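Local structure of periplasmic solute binding protein (Candidatus liberibacter, 4CL2) at residues Ile14-Ile17 and Thr18-Ala22; Asn224-Gln227 and Pro228-Val232; Ser266-Lys269 and Ile270-Leu274. The protein probably delivers manganese or zinc ions to a membrane uptake transporter as its periplasmic metal-binding component, holding the ion between its two lobes. All blocks are in the same frame, centred on the assembly; numbering follows the deposited sequence.

Interaction 1: residues Ile14-Ile17 and Thr18-Ala22; sequences IGDI and TQNIA
Ile17 and Ile21, one turn apart on the same helix, lie side by side and point the same way, with Ile17 CG2 3.8 Å from Ile21 CD1. With CG1 turned beside the backbone N (chi1 -71°), Ile17 has its CG2 methyl anti to that nitrogen, and this is the methyl that Ile21 CD1 meets. Branched aliphatic residues suit this face, where both pack against Ile121 of helix 111-128.

Thr18 turns its hydroxyl back along the helix. With OG1 beside its own backbone N (chi1 -56°), the hydroxyl donates to Ile14 O at 2.8 Å, coming in from above the carbonyl plane, while Thr18 N takes the same oxygen at 2.9 Å in the regular helical bond. Two donors thus grip one carbonyl, and a buried side chain has its polar atom satisfied within the helix; the side chain also touches Leu58 and Ile121.

On the more open side Asn20 does something similar with an amide. Its ND2 reaches Asp16 O at 2.8 Å and its backbone N reaches that oxygen at 3.1 Å, the two donors arriving from opposite faces of the carbonyl plane. Carboxylate and amide planes stand 74° apart, and a water joins them by donating to Asp16 OD1 and accepting from Asn20 ND2. Asp16 OD2 looks elsewhere, to the backbone N of Tyr259.

Apolar on one side and polar on the other, this is the amphipathic helix of a beta-alpha-beta unit, linking strands 6-9 and 27-30 of the parallel sheet.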
# COMPACT_ATOMS: atom_id res chain seq x y z
N ILE A 14 -5.40 5.47 -0.58
CA ILE A 14 -6.86 5.33 -0.50
C ILE A 14 -7.62 6.48 -1.12
O ILE A 14 -8.60 6.30 -1.84
CB ILE A 14 -7.29 5.05 0.96
CG1 ILE A 14 -6.68 3.72 1.44
CG2 ILE A 14 -8.80 5.07 1.13
CD1 ILE A 14 -6.97 3.42 2.92
N GLY A 15 -7.10 7.70 -0.96
CA GLY A 15 -7.69 8.84 -1.62
C GLY A 15 -7.74 8.71 -3.11
O GLY A 15 -8.77 9.04 -3.75
N ASP A 16 -6.66 8.22 -3.71
CA ASP A 16 -6.61 8.08 -5.16
C ASP A 16 -7.55 6.98 -5.67
O ASP A 16 -8.25 7.13 -6.70
CB ASP A 16 -5.17 7.81 -5.62
CG ASP A 16 -5.08 7.69 -7.11
OD1 ASP A 16 -5.18 8.70 -7.83
OD2 ASP A 16 -4.97 6.54 -7.59
N ILE A 17 -7.63 5.87 -4.92
CA ILE A 17 -8.57 4.79 -5.28
C ILE A 17 -9.97 5.33 -5.25
O ILE A 17 -10.78 5.16 -6.17
CB ILE A 17 -8.43 3.61 -4.32
CG1 ILE A 17 -7.11 2.89 -4.56
CG2 ILE A 17 -9.58 2.60 -4.56
CD1 ILE A 17 -6.72 1.99 -3.43
N THR A 18 -10.27 6.05 -4.18
CA THR A 18 -11.64 6.60 -4.03
C THR A 18 -12.01 7.60 -5.14
O THR A 18 -13.11 7.56 -5.70
CB THR A 18 -11.75 7.28 -2.67
OG1 THR A 18 -11.39 6.33 -1.65
CG2 THR A 18 -13.18 7.71 -2.41
N GLN A 19 -11.07 8.45 -5.52
CA GLN A 19 -11.30 9.37 -6.62
C GLN A 19 -11.61 8.66 -7.89
O GLN A 19 -12.43 9.12 -8.67
CB GLN A 19 -10.08 10.28 -6.81
CG GLN A 19 -10.19 11.30 -7.92
CD GLN A 19 -11.31 12.32 -7.71
OE1 GLN A 19 -11.71 12.64 -6.60
NE2 GLN A 19 -11.85 12.81 -8.81
N ASN A 20 -11.00 7.50 -8.13
CA ASN A 20 -11.31 6.79 -9.36
C ASN A 20 -12.68 6.13 -9.37
O ASN A 20 -13.28 5.91 -10.43
CB ASN A 20 -10.25 5.75 -9.62
CG ASN A 20 -9.05 6.35 -10.28
OD1 ASN A 20 -9.04 6.62 -11.50
ND2 ASN A 20 -8.05 6.65 -9.49
N ILE A 21 -13.20 5.82 -8.18
CA ILE A 21 -14.53 5.23 -8.09
C ILE A 21 -15.60 6.33 -8.09
O ILE A 21 -16.65 6.16 -8.68
CB ILE A 21 -14.62 4.29 -6.89
CG1 ILE A 21 -13.57 3.13 -6.97
CG2 ILE A 21 -16.02 3.72 -6.70
CD1 ILE A 21 -13.21 2.59 -5.62
N ALA A 22 -15.34 7.45 -7.41
CA ALA A 22 -16.36 8.45 -7.26
C ALA A 22 -16.39 9.47 -8.38
O ALA A 22 -17.43 10.02 -8.68
CB ALA A 22 -16.15 9.16 -5.96
O HOH W 1 -5.88 8.38 -10.43

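Interaction 2: residues Asn224-Gln227 and Pro228-Val232; sequences NSDQ and PAKQV
Lys230 lays its aliphatic chain across Asp226, with CG 3.2 Å from the backbone oxygen Asp226 O and CE 3.3 Å from the carboxylate atom OD2. Extended beyond CG, the lysine chain is long enough to carry NZ to Asp226 OD2, a salt bridge of 3.0 Å in which the ammonium group meets the carboxylate from above its plane. A water bridges the pair as well, donating to Asp226 OD1 and accepting from Lys230 NZ. The backbones are tied too, since Lys230 N donates to Asp226 O at 3.0 Å.

Ser225 works at the start of the helix. Its OG, held anti to its backbone N (chi1 177°), accepts from Gln227 N at 3.0 Å in a nearly straight capping bond of 168°. Pro228 suits the first turn because it has no N-H to be satisfied there, and its CD lies 3.8 Å from Ser225 OG. A second water bridges Ser225 O and Ala229 N, so this early N-H also has an acceptor.

The chemistry is that of a helix beginning at the surface: serine and water take up amide hydrogens of the first turn, and the negative charge of Asp226, near the amino end, probably interacts favourably with the helix dipole as well as with Lys230.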
# COMPACT_ATOMS: atom_id res chain seq x y z
N ASN A 224 12.28 5.59 2.94
CA ASN A 224 13.32 5.21 3.88
C ASN A 224 14.68 5.32 3.30
O ASN A 224 14.83 5.72 2.16
CB ASN A 224 13.00 3.84 4.52
CG ASN A 224 12.92 2.71 3.52
OD1 ASN A 224 13.63 2.70 2.51
ND2 ASN A 224 12.08 1.73 3.82
N SER A 225 15.72 5.13 4.13
CA SER A 225 17.07 5.15 3.67
C SER A 225 17.46 3.93 2.87
O SER A 225 17.05 2.80 3.17
CB SER A 225 18.04 5.29 4.89
OG SER A 225 19.38 5.25 4.48
N ASP A 226 18.32 4.16 1.87
CA ASP A 226 18.94 3.09 1.11
C ASP A 226 20.16 2.47 1.75
O ASP A 226 20.71 1.53 1.22
CB ASP A 226 19.25 3.49 -0.35
CG ASP A 226 20.32 4.56 -0.48
OD1 ASP A 226 20.98 4.96 0.50
OD2 ASP A 226 20.60 4.93 -1.64
N GLN A 227 20.62 3.03 2.86
CA GLN A 227 21.91 2.59 3.39
C GLN A 227 21.86 1.15 3.93
O GLN A 227 22.75 0.35 3.65
CB GLN A 227 22.45 3.62 4.42
CG GLN A 227 22.73 4.98 3.79
CD GLN A 227 23.66 5.86 4.63
OE1 GLN A 227 24.81 5.49 4.89
NE2 GLN A 227 23.17 7.01 5.06
N PRO A 228 20.82 0.80 4.68
CA PRO A 228 20.76 -0.59 5.11
C PRO A 228 20.76 -1.63 3.97
O PRO A 228 21.53 -2.56 4.04
CB PRO A 228 19.47 -0.62 5.94
CG PRO A 228 19.37 0.77 6.49
CD PRO A 228 19.75 1.59 5.29
N ALA A 229 19.97 -1.39 2.93
CA ALA A 229 19.91 -2.31 1.82
C ALA A 229 21.24 -2.41 1.14
O ALA A 229 21.70 -3.50 0.77
CB ALA A 229 18.78 -1.90 0.83
N LYS A 230 21.89 -1.27 0.96
CA LYS A 230 23.20 -1.30 0.34
C LYS A 230 24.23 -2.07 1.16
O LYS A 230 25.07 -2.82 0.64
CB LYS A 230 23.67 0.10 0.02
CG LYS A 230 22.83 0.74 -1.10
CD LYS A 230 23.31 2.17 -1.39
CE LYS A 230 22.76 2.69 -2.71
NZ LYS A 230 23.17 4.10 -2.98
N GLN A 231 24.20 -1.83 2.47
CA GLN A 231 25.09 -2.57 3.35
C GLN A 231 24.84 -4.08 3.25
O GLN A 231 25.79 -4.85 3.17
CB GLN A 231 24.83 -2.13 4.78
CG GLN A 231 25.73 -2.84 5.77
CD GLN A 231 27.23 -2.57 5.48
OE1 GLN A 231 27.62 -1.49 5.03
NE2 GLN A 231 28.05 -3.56 5.74
N VAL A 232 23.57 -4.48 3.34
CA VAL A 232 23.20 -5.90 3.20
C VAL A 232 23.65 -6.48 1.88
O VAL A 232 24.22 -7.55 1.83
CB VAL A 232 21.70 -6.11 3.41
CG1 VAL A 232 21.27 -7.51 2.99
CG2 VAL A 232 21.33 -5.80 4.86
O HOH W 2 17.57 0.23 3.13
O HOH W 3 23.62 5.43 -0.29

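Interaction 3: residues Ser266-Lys269 and Ile270-Leu274; sequences SLTK and IVDTL
Val271 N donates to Leu267 O at 2.9 Å, Asp272 N to Thr268 O at 2.9 Å and Ile270 N to Ser266 O at 3.0 Å, three regular helical bonds. The next, from Thr273 N to Lys269 O, is weak. Asp272 OD1 makes a salt bridge with Arg157 of helix 133-158.

Around this backbone the side chains rest on carbonyls of the preceding turn. Ile270 bends CG1 beside its own backbone N (chi1 -66°), which brings that atom to 3.2 Å from Ser266 O. Val271 places CG1 between its backbone N and carbonyl carbon (chi1 67°), and the methyl reaches Thr268 O at 3.3 Å and Leu267 O at 3.4 Å. Thr268 and Asp272 run alongside one another, the methyl CG2 of Thr268 lying 3.5 Å from Asp272 OD2. The hydroxyl of Thr268 is engaged elsewhere, OG1 being hydrogen-bonded with Arg264 O.

Leu267 and Ile270 supply the apolar bulk, both meeting Leu178 of helix 176-182. Helix 133-158 covers Leu267, Thr268 and Val271, while strand 239-244 lies against Ser266, Lys269 and Ile270 through Leu244.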
# COMPACT_ATOMS: atom_id res chain seq x y z
N SER A 266 6.43 -0.11 -9.22
CA SER A 266 7.14 -1.02 -8.35
C SER A 266 7.18 -2.44 -8.90
O SER A 266 8.22 -3.03 -8.84
CB SER A 266 6.54 -0.96 -6.95
OG SER A 266 6.81 0.37 -6.41
N LEU A 267 6.09 -2.94 -9.45
CA LEU A 267 6.13 -4.26 -10.02
C LEU A 267 7.01 -4.32 -11.27
O LEU A 267 7.70 -5.31 -11.53
CB LEU A 267 4.76 -4.78 -10.26
CG LEU A 267 4.05 -5.38 -9.02
CD1 LEU A 267 3.92 -4.51 -7.82
CD2 LEU A 267 2.64 -5.83 -9.51
N THR A 268 7.01 -3.25 -12.09
CA THR A 268 7.93 -3.21 -13.23
C THR A 268 9.36 -3.30 -12.80
O THR A 268 10.19 -4.03 -13.34
CB THR A 268 7.64 -1.94 -14.13
OG1 THR A 268 6.34 -1.98 -14.68
CG2 THR A 268 8.66 -1.83 -15.23
N LYS A 269 9.72 -2.53 -11.77
CA LYS A 269 11.05 -2.51 -11.30
C LYS A 269 11.48 -3.90 -10.73
O LYS A 269 12.54 -4.40 -10.96
CB LYS A 269 11.24 -1.38 -10.28
CG LYS A 269 12.67 -1.24 -9.89
CD LYS A 269 12.94 0.16 -9.34
CE LYS A 269 14.39 0.27 -9.00
NZ LYS A 269 15.26 0.43 -10.22
N ILE A 270 10.54 -4.52 -10.01
CA ILE A 270 10.82 -5.87 -9.50
C ILE A 270 11.06 -6.88 -10.63
O ILE A 270 12.07 -7.55 -10.64
CB ILE A 270 9.68 -6.32 -8.60
CG1 ILE A 270 9.66 -5.44 -7.35
CG2 ILE A 270 9.86 -7.82 -8.28
CD1 ILE A 270 8.39 -5.64 -6.56
N VAL A 271 10.18 -6.88 -11.63
CA VAL A 271 10.30 -7.89 -12.69
C VAL A 271 11.54 -7.61 -13.51
O VAL A 271 12.25 -8.53 -13.92
CB VAL A 271 9.01 -8.02 -13.54
CG1 VAL A 271 8.71 -6.84 -14.37
CG2 VAL A 271 9.11 -9.18 -14.51
N ASP A 272 11.88 -6.33 -13.67
CA ASP A 272 13.08 -5.97 -14.47
C ASP A 272 14.36 -6.34 -13.79
O ASP A 272 15.41 -6.44 -14.40
CB ASP A 272 13.10 -4.47 -14.79
CG ASP A 272 12.17 -4.11 -15.86
OD1 ASP A 272 11.50 -5.02 -16.47
OD2 ASP A 272 11.86 -2.90 -16.00
N THR A 273 14.28 -6.52 -12.49
CA THR A 273 15.39 -6.87 -11.65
C THR A 273 15.60 -8.34 -11.74
O THR A 273 16.69 -8.82 -12.02
CB THR A 273 15.06 -6.55 -10.17
OG1 THR A 273 16.06 -5.72 -9.60
CG2 THR A 273 14.92 -7.84 -9.34
N LEU A 274 14.51 -9.06 -11.56
CA LEU A 274 14.51 -10.50 -11.29
C LEU A 274 14.66 -11.29 -12.54
O LEU A 274 15.04 -12.47 -12.49
CB LEU A 274 13.21 -10.91 -10.54
CG LEU A 274 13.26 -11.17 -9.02
CD1 LEU A 274 14.01 -10.16 -8.14
CD2 LEU A 274 11.85 -11.34 -8.48

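All three contacts are local, each between residues within about one helical turn, yet their surroundings differ. Interaction 1 is buried, interaction 3 partly buried and interaction 2 at the surface, and interactions 1 and 2 sit on opposite sides of the chain's centre, 33 Å apart between centres. Chemistry follows place: side-chain donors doubling up on carbonyls in interaction 1, a capped helix start with an internal salt bridge in interaction 2, and backbone bonds in interaction 3, whose aliphatic side chains pack outward on neighbouring helices and strands. Helix 133-158 touches side chains of interactions 1 and 3, whereas strands 217-221 and 239-244 touch those of interactions 2 and 3. None includes a manganese ligand.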